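Local coordinates for protein glutathione S-transferase (PDB 2DSA) that reductively dechlorinates metabolites of polychlorinated biphenyls and probably acts more generally as a glutathione transferase, at residues G79-P84 against G148-V153; Q95-F100 against G134-Q139. All blocks are in the same frame, centred on the assembly; numbering follows the deposited sequence.

In the fold
Interaction 1 joins two loops where the linker after helix 66-76 meets the start of helix 153-163. One loop leads from helix 66-76 to helix 89-109, and the other leads into helix 153-163. Interaction 2 joins helix 89-109 to helix 119-139 and is nested along the chain inside the loop closed by interaction 1. The two centres are about 16 Å apart. They touch where Val-153 O lies 4.0 Å from Leu-98 CD2. Interaction 1 is farther from glutathione: the Val-153 side chain is about 13 Å from a bound molecule. In interaction 2 the Phe-100 side chain is about 6 Å from a bound glutathione, and Asn-99 lines a glutathione pocket.

Interaction 1 (G79-P84 against G148-V153)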
loop_
_atom_site.group_PDB
_atom_site.type_symbol
_atom_site.label_atom_id
_atom_site.label_comp_id
_atom_site.label_asym_id
_atom_site.label_seq_id
_atom_site.Cartn_x
_atom_site.Cartn_y
_atom_site.Cartn_z
ATOM N N GLY A 79 -3.975 24.193 3.272
ATOM C CA GLY A 79 -4.937 25.119 2.661
ATOM C C GLY A 79 -5.516 24.581 1.357
ATOM O O GLY A 79 -6.665 24.875 1.004
ATOM N N LYS A 80 -4.719 23.784 0.644
ATOM C CA LYS A 80 -5.147 23.227 -0.631
ATOM C C LYS A 80 -6.046 21.991 -0.508
ATOM O O LYS A 80 -6.696 21.602 -1.483
ATOM C CB LYS A 80 -3.952 23.044 -1.566
ATOM C CG LYS A 80 -3.586 24.381 -2.227
ATOM C CD LYS A 80 -2.311 24.349 -3.021
ATOM C CE LYS A 80 -1.975 25.749 -3.535
ATOM N NZ LYS A 80 -2.748 26.124 -4.772
ATOM N N GLN A 81 -6.098 21.401 0.692
ATOM C CA GLN A 81 -6.973 20.253 0.996
ATOM C C GLN A 81 -6.755 19.070 0.051
ATOM O O GLN A 81 -7.709 18.419 -0.387
ATOM C CB GLN A 81 -8.447 20.674 0.988
ATOM C CG GLN A 81 -8.720 21.951 1.762
ATOM C CD GLN A 81 -10.154 22.384 1.650
ATOM O OE1 GLN A 81 -10.501 23.217 0.805
ATOM N NE2 GLN A 81 -11.008 21.812 2.494
ATOM N N LEU A 82 -5.494 18.809 -0.264
ATOM C CA LEU A 82 -5.128 17.646 -1.054
ATOM C C LEU A 82 -5.238 16.322 -0.286
ATOM O O LEU A 82 -5.167 15.247 -0.885
ATOM C CB LEU A 82 -3.733 17.824 -1.652
ATOM C CG LEU A 82 -3.650 18.956 -2.679
ATOM C CD1 LEU A 82 -2.205 19.204 -3.076
ATOM C CD2 LEU A 82 -4.561 18.696 -3.895
ATOM N N ALA A 83 -5.381 16.408 1.034
ATOM C CA ALA A 83 -5.684 15.250 1.886
ATOM C C ALA A 83 -6.518 15.758 3.046
ATOM O O ALA A 83 -6.323 16.891 3.471
ATOM C CB ALA A 83 -4.415 14.615 2.409
ATOM N N PRO A 84 -7.440 14.926 3.576
ATOM C CA PRO A 84 -8.062 15.301 4.855
ATOM C C PRO A 84 -7.019 15.394 5.965
ATOM O O PRO A 84 -5.945 14.755 5.886
ATOM C CB PRO A 84 -9.020 14.132 5.145
ATOM C CG PRO A 84 -9.254 13.481 3.809
ATOM C CD PRO A 84 -7.971 13.650 3.054
ATOM N N GLY A 148 -15.396 11.875 -2.247
ATOM C CA GLY A 148 -16.626 12.667 -2.383
ATOM C C GLY A 148 -16.502 13.816 -3.358
ATOM O O GLY A 148 -16.175 13.605 -4.526
ATOM N N ASP A 149 -16.745 15.033 -2.870
ATOM C CA ASP A 149 -16.700 16.244 -3.702
ATOM C C ASP A 149 -15.317 16.880 -3.773
ATOM O O ASP A 149 -15.063 17.733 -4.629
ATOM C CB ASP A 149 -17.731 17.271 -3.218
ATOM C CG ASP A 149 -19.161 16.763 -3.351
ATOM O OD1 ASP A 149 -19.594 16.499 -4.506
ATOM O OD2 ASP A 149 -19.836 16.606 -2.303
ATOM N N GLN A 150 -14.425 16.468 -2.875
ATOM C CA GLN A 150 -13.091 17.046 -2.822
ATOM C C GLN A 150 -12.045 16.151 -3.482
ATOM O O GLN A 150 -11.880 14.990 -3.100
ATOM C CB GLN A 150 -12.679 17.352 -1.372
ATOM C CG GLN A 150 -11.356 18.137 -1.248
ATOM C CD GLN A 150 -11.529 19.634 -1.492
ATOM O OE1 GLN A 150 -12.416 20.264 -0.908
ATOM N NE2 GLN A 150 -10.671 20.212 -2.345
ATOM N N LEU A 151 -11.329 16.713 -4.450
ATOM C CA LEU A 151 -10.156 16.048 -5.008
ATOM C C LEU A 151 -9.070 15.845 -3.942
ATOM O O LEU A 151 -8.734 16.762 -3.186
ATOM C CB LEU A 151 -9.593 16.812 -6.213
ATOM C CG LEU A 151 -8.344 16.167 -6.835
ATOM C CD1 LEU A 151 -8.517 15.932 -8.329
ATOM C CD2 LEU A 151 -7.082 16.966 -6.537
ATOM N N SER A 152 -8.524 14.636 -3.903
ATOM C CA SER A 152 -7.407 14.333 -3.025
ATOM C C SER A 152 -6.230 13.682 -3.789
ATOM O O SER A 152 -6.333 13.382 -4.986
ATOM C CB SER A 152 -7.886 13.444 -1.885
ATOM O OG SER A 152 -8.084 12.118 -2.342
ATOM N N VAL A 153 -5.116 13.468 -3.095
ATOM C CA VAL A 153 -3.985 12.736 -3.675
ATOM C C VAL A 153 -4.343 11.268 -4.105
ATOM O O VAL A 153 -3.635 10.672 -4.904
ATOM C CB VAL A 153 -2.712 12.784 -2.759
ATOM C CG1 VAL A 153 -2.116 14.190 -2.708
ATOM C CG2 VAL A 153 -3.008 12.297 -1.347
#
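The carbonyl O of Leu-82 accepts a hydrogen bond of 2.8 Å from Val-153 N. The N-H points at the acceptor at 151°, and the donor lies in the carbonyl plane of Leu-82. Val-153 opens helix 153-163, so the interdomain linker is tied to the first turn of this helix. Ser-152 is its N-cap and belongs to the Ser-x-x-Asp N-capping motif known from the glutathione S-transferase family. Its OG, turned to chi1 75°, bonds to Ala-154 N, while Asp-155 OD1 accepts the bond from Ser-152 N. The Leu-82 carbonyl thus adds a loop acceptor beside this cap.

The same oxygen is closely surrounded by carbon. Ser-152 CA lies 3.2 Å from Leu-82 O, and Ser-152 CB lies 3.4 Å from it. Both methyls of Val-153 lie on one side of it, CG1 and CG2 each 3.7 Å from Leu-82 O. The Leu-82 side chain runs alongside that of Leu-151 in the same direction. Beyond the segments, Leu-82 and Val-153 both pack on Ala-74 of helix 66-76 and on helix 12-21, so the bond sits between the two domains.

Towards the exposed side, Gln-81 has left-handed helical backbone angles. Its side chain crosses that of Gln-150 at about a right angle, with the amide planes 42° apart. This is van der Waals contact, not an amide pair. On the buried side, the closing apolar contact is Leu-82 CD2 against Leu-151 CD2 at 4.0 Å.

Interaction 2 (Q95-F100 against G134-Q139); sequences QQWLNF and GQVARQ
Phe-100 has CG anti to the backbone N (chi1 -175°), and this sends its ring out from helix 89-109 to Gln-135 and Val-136. Across from it, Val-136 has CG1 anti to its own N, which turns CG2 towards the rings. These residues join two helices of the all-helical C-terminal domain of the glutathione S-transferase fold. The helix segments run roughly antiparallel, at 145°, with axes 13.2 Å apart. That is too far for backbone contact, and large side chains bridge the gap.

Val-136 CG2 serves both aromatic residues. It lies 3.6 Å from Phe-100 CE2 and 4.2 Å from Trp-97 CZ3. The valine and each aromatic side chain overlap while pointing in opposite directions. Val-136 also packs on Leu-158 and Leu-178, so the methyl contact is part of a core shared with helices 153-163 and 176-186.

Trp-97 is buried and reaches Gln-139 with the six-membered part of its indole. Its CZ2 is 3.5 Å from Gln-139 CG, where the glutamine chain bends at chi2.

On the side facing the second subunit, Gln-135 stretches out and packs on Ala-49 of the second subunit. Asn-99 touches a bound glutathione, and its ND2 bonds to Glu-65 OE2 of that subunit. The amide of Gln-135 is turned 79° from the Phe-100 ring, and its OE1 stands 3.3 Å from Phe-100 CE1.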
loop_
_atom_site.group_PDB
_atom_site.type_symbol
_atom_site.label_atom_id
_atom_site.label_comp_id
_atom_site.label_asym_id
_atom_site.label_seq_id
_atom_site.Cartn_x
_atom_site.Cartn_y
_atom_site.Cartn_z
ATOM N N GLN A 95 -6.042 6.804 3.205
ATOM C CA GLN A 95 -4.993 5.785 3.294
ATOM C C GLN A 95 -5.478 4.417 2.818
ATOM O O GLN A 95 -4.700 3.631 2.250
ATOM C CB GLN A 95 -4.467 5.690 4.735
ATOM C CG GLN A 95 -3.796 6.983 5.154
ATOM C CD GLN A 95 -3.565 7.115 6.630
ATOM O OE1 GLN A 95 -4.164 6.410 7.458
ATOM N NE2 GLN A 95 -2.706 8.054 6.982
ATOM N N GLN A 96 -6.753 4.140 3.097
ATOM C CA GLN A 96 -7.449 2.982 2.548
ATOM C C GLN A 96 -7.401 3.033 1.032
ATOM O O GLN A 96 -6.918 2.105 0.408
ATOM C CB GLN A 96 -8.910 2.965 3.030
ATOM C CG GLN A 96 -9.775 1.908 2.333
ATOM C CD GLN A 96 -11.258 2.086 2.636
ATOM O OE1 GLN A 96 -12.070 2.255 1.723
ATOM N NE2 GLN A 96 -11.604 2.115 3.917
ATOM N N TRP A 97 -7.885 4.132 0.443
ATOM C CA TRP A 97 -7.870 4.278 -1.006
ATOM C C TRP A 97 -6.477 4.240 -1.605
ATOM O O TRP A 97 -6.272 3.569 -2.632
ATOM C CB TRP A 97 -8.678 5.483 -1.483
ATOM C CG TRP A 97 -10.127 5.134 -1.621
ATOM C CD1 TRP A 97 -11.163 5.604 -0.855
ATOM C CD2 TRP A 97 -10.701 4.189 -2.542
ATOM N NE1 TRP A 97 -12.343 5.025 -1.263
ATOM C CE2 TRP A 97 -12.089 4.151 -2.289
ATOM C CE3 TRP A 97 -10.177 3.390 -3.574
ATOM C CZ2 TRP A 97 -12.972 3.335 -3.026
ATOM C CZ3 TRP A 97 -11.054 2.584 -4.316
ATOM C CH2 TRP A 97 -12.436 2.563 -4.030
ATOM N N LEU A 98 -5.513 4.906 -0.956
ATOM C CA LEU A 98 -4.121 4.881 -1.427
ATOM C C LEU A 98 -3.525 3.464 -1.414
ATOM O O LEU A 98 -2.832 3.086 -2.342
ATOM C CB LEU A 98 -3.228 5.838 -0.623
ATOM C CG LEU A 98 -3.411 7.356 -0.759
ATOM C CD1 LEU A 98 -2.474 8.073 0.217
ATOM C CD2 LEU A 98 -3.153 7.827 -2.201
ATOM N N ASN A 99 -3.778 2.698 -0.352
ATOM C CA ASN A 99 -3.276 1.333 -0.305
ATOM C C ASN A 99 -3.966 0.404 -1.313
ATOM O O ASN A 99 -3.317 -0.485 -1.867
ATOM C CB ASN A 99 -3.369 0.731 1.100
ATOM C CG ASN A 99 -2.465 -0.462 1.259
ATOM O OD1 ASN A 99 -1.262 -0.300 1.375
ATOM N ND2 ASN A 99 -3.036 -1.682 1.225
ATOM N N PHE A 100 -5.274 0.607 -1.509
ATOM C CA PHE A 100 -6.038 -0.037 -2.576
ATOM C C PHE A 100 -5.460 0.203 -3.972
ATOM O O PHE A 100 -5.255 -0.744 -4.744
ATOM C CB PHE A 100 -7.505 0.403 -2.553
ATOM C CG PHE A 100 -8.364 -0.314 -3.567
ATOM C CD1 PHE A 100 -9.050 -1.481 -3.218
ATOM C CD2 PHE A 100 -8.482 0.167 -4.882
ATOM C CE1 PHE A 100 -9.840 -2.148 -4.142
ATOM C CE2 PHE A 100 -9.267 -0.490 -5.815
ATOM C CZ PHE A 100 -9.954 -1.648 -5.452
ATOM N N GLY A 134 -14.056 -2.479 -11.627
ATOM C CA GLY A 134 -15.501 -2.439 -11.416
ATOM C C GLY A 134 -15.843 -1.784 -10.087
ATOM O O GLY A 134 -16.720 -0.921 -10.018
ATOM N N GLN A 135 -15.139 -2.182 -9.029
ATOM C CA GLN A 135 -15.373 -1.596 -7.713
ATOM C C GLN A 135 -15.148 -0.071 -7.705
ATOM O O GLN A 135 -15.916 0.674 -7.087
ATOM C CB GLN A 135 -14.516 -2.285 -6.649
ATOM C CG GLN A 135 -14.761 -1.777 -5.220
ATOM C CD GLN A 135 -13.790 -2.358 -4.215
ATOM O OE1 GLN A 135 -12.964 -3.231 -4.540
ATOM N NE2 GLN A 135 -13.865 -1.869 -2.982
ATOM N N VAL A 136 -14.116 0.386 -8.410
ATOM C CA VAL A 136 -13.801 1.822 -8.465
ATOM C C VAL A 136 -14.796 2.590 -9.322
ATOM O O VAL A 136 -15.148 3.727 -9.003
ATOM C CB VAL A 136 -12.360 2.084 -8.973
ATOM C CG1 VAL A 136 -11.999 3.541 -8.811
ATOM C CG2 VAL A 136 -11.377 1.214 -8.222
ATOM N N ALA A 137 -15.241 1.972 -10.416
ATOM C CA ALA A 137 -16.246 2.576 -11.279
ATOM C C ALA A 137 -17.549 2.806 -10.521
ATOM O O ALA A 137 -18.177 3.857 -10.666
ATOM C CB ALA A 137 -16.473 1.721 -12.516
ATOM N N ARG A 138 -17.937 1.840 -9.689
ATOM C CA ARG A 138 -19.122 2.005 -8.846
ATOM C C ARG A 138 -18.933 3.122 -7.817
ATOM O O ARG A 138 -19.866 3.891 -7.545
ATOM C CB ARG A 138 -19.522 0.682 -8.196
ATOM C CG ARG A 138 -19.956 -0.360 -9.236
ATOM C CD ARG A 138 -20.629 -1.602 -8.635
ATOM N NE ARG A 138 -19.723 -2.370 -7.774
ATOM C CZ ARG A 138 -18.863 -3.298 -8.197
ATOM N NH1 ARG A 138 -18.766 -3.592 -9.499
ATOM N NH2 ARG A 138 -18.097 -3.929 -7.309
ATOM N N GLN A 139 -17.714 3.226 -7.276
ATOM C CA GLN A 139 -17.377 4.265 -6.300
ATOM C C GLN A 139 -17.498 5.651 -6.939
ATOM O O GLN A 139 -17.992 6.584 -6.320
ATOM C CB GLN A 139 -15.962 4.035 -5.738
ATOM C CG GLN A 139 -15.456 5.087 -4.712
ATOM C CD GLN A 139 -16.103 4.979 -3.323
ATOM O OE1 GLN A 139 -16.110 5.952 -2.564
ATOM N NE2 GLN A 139 -16.635 3.807 -2.985
#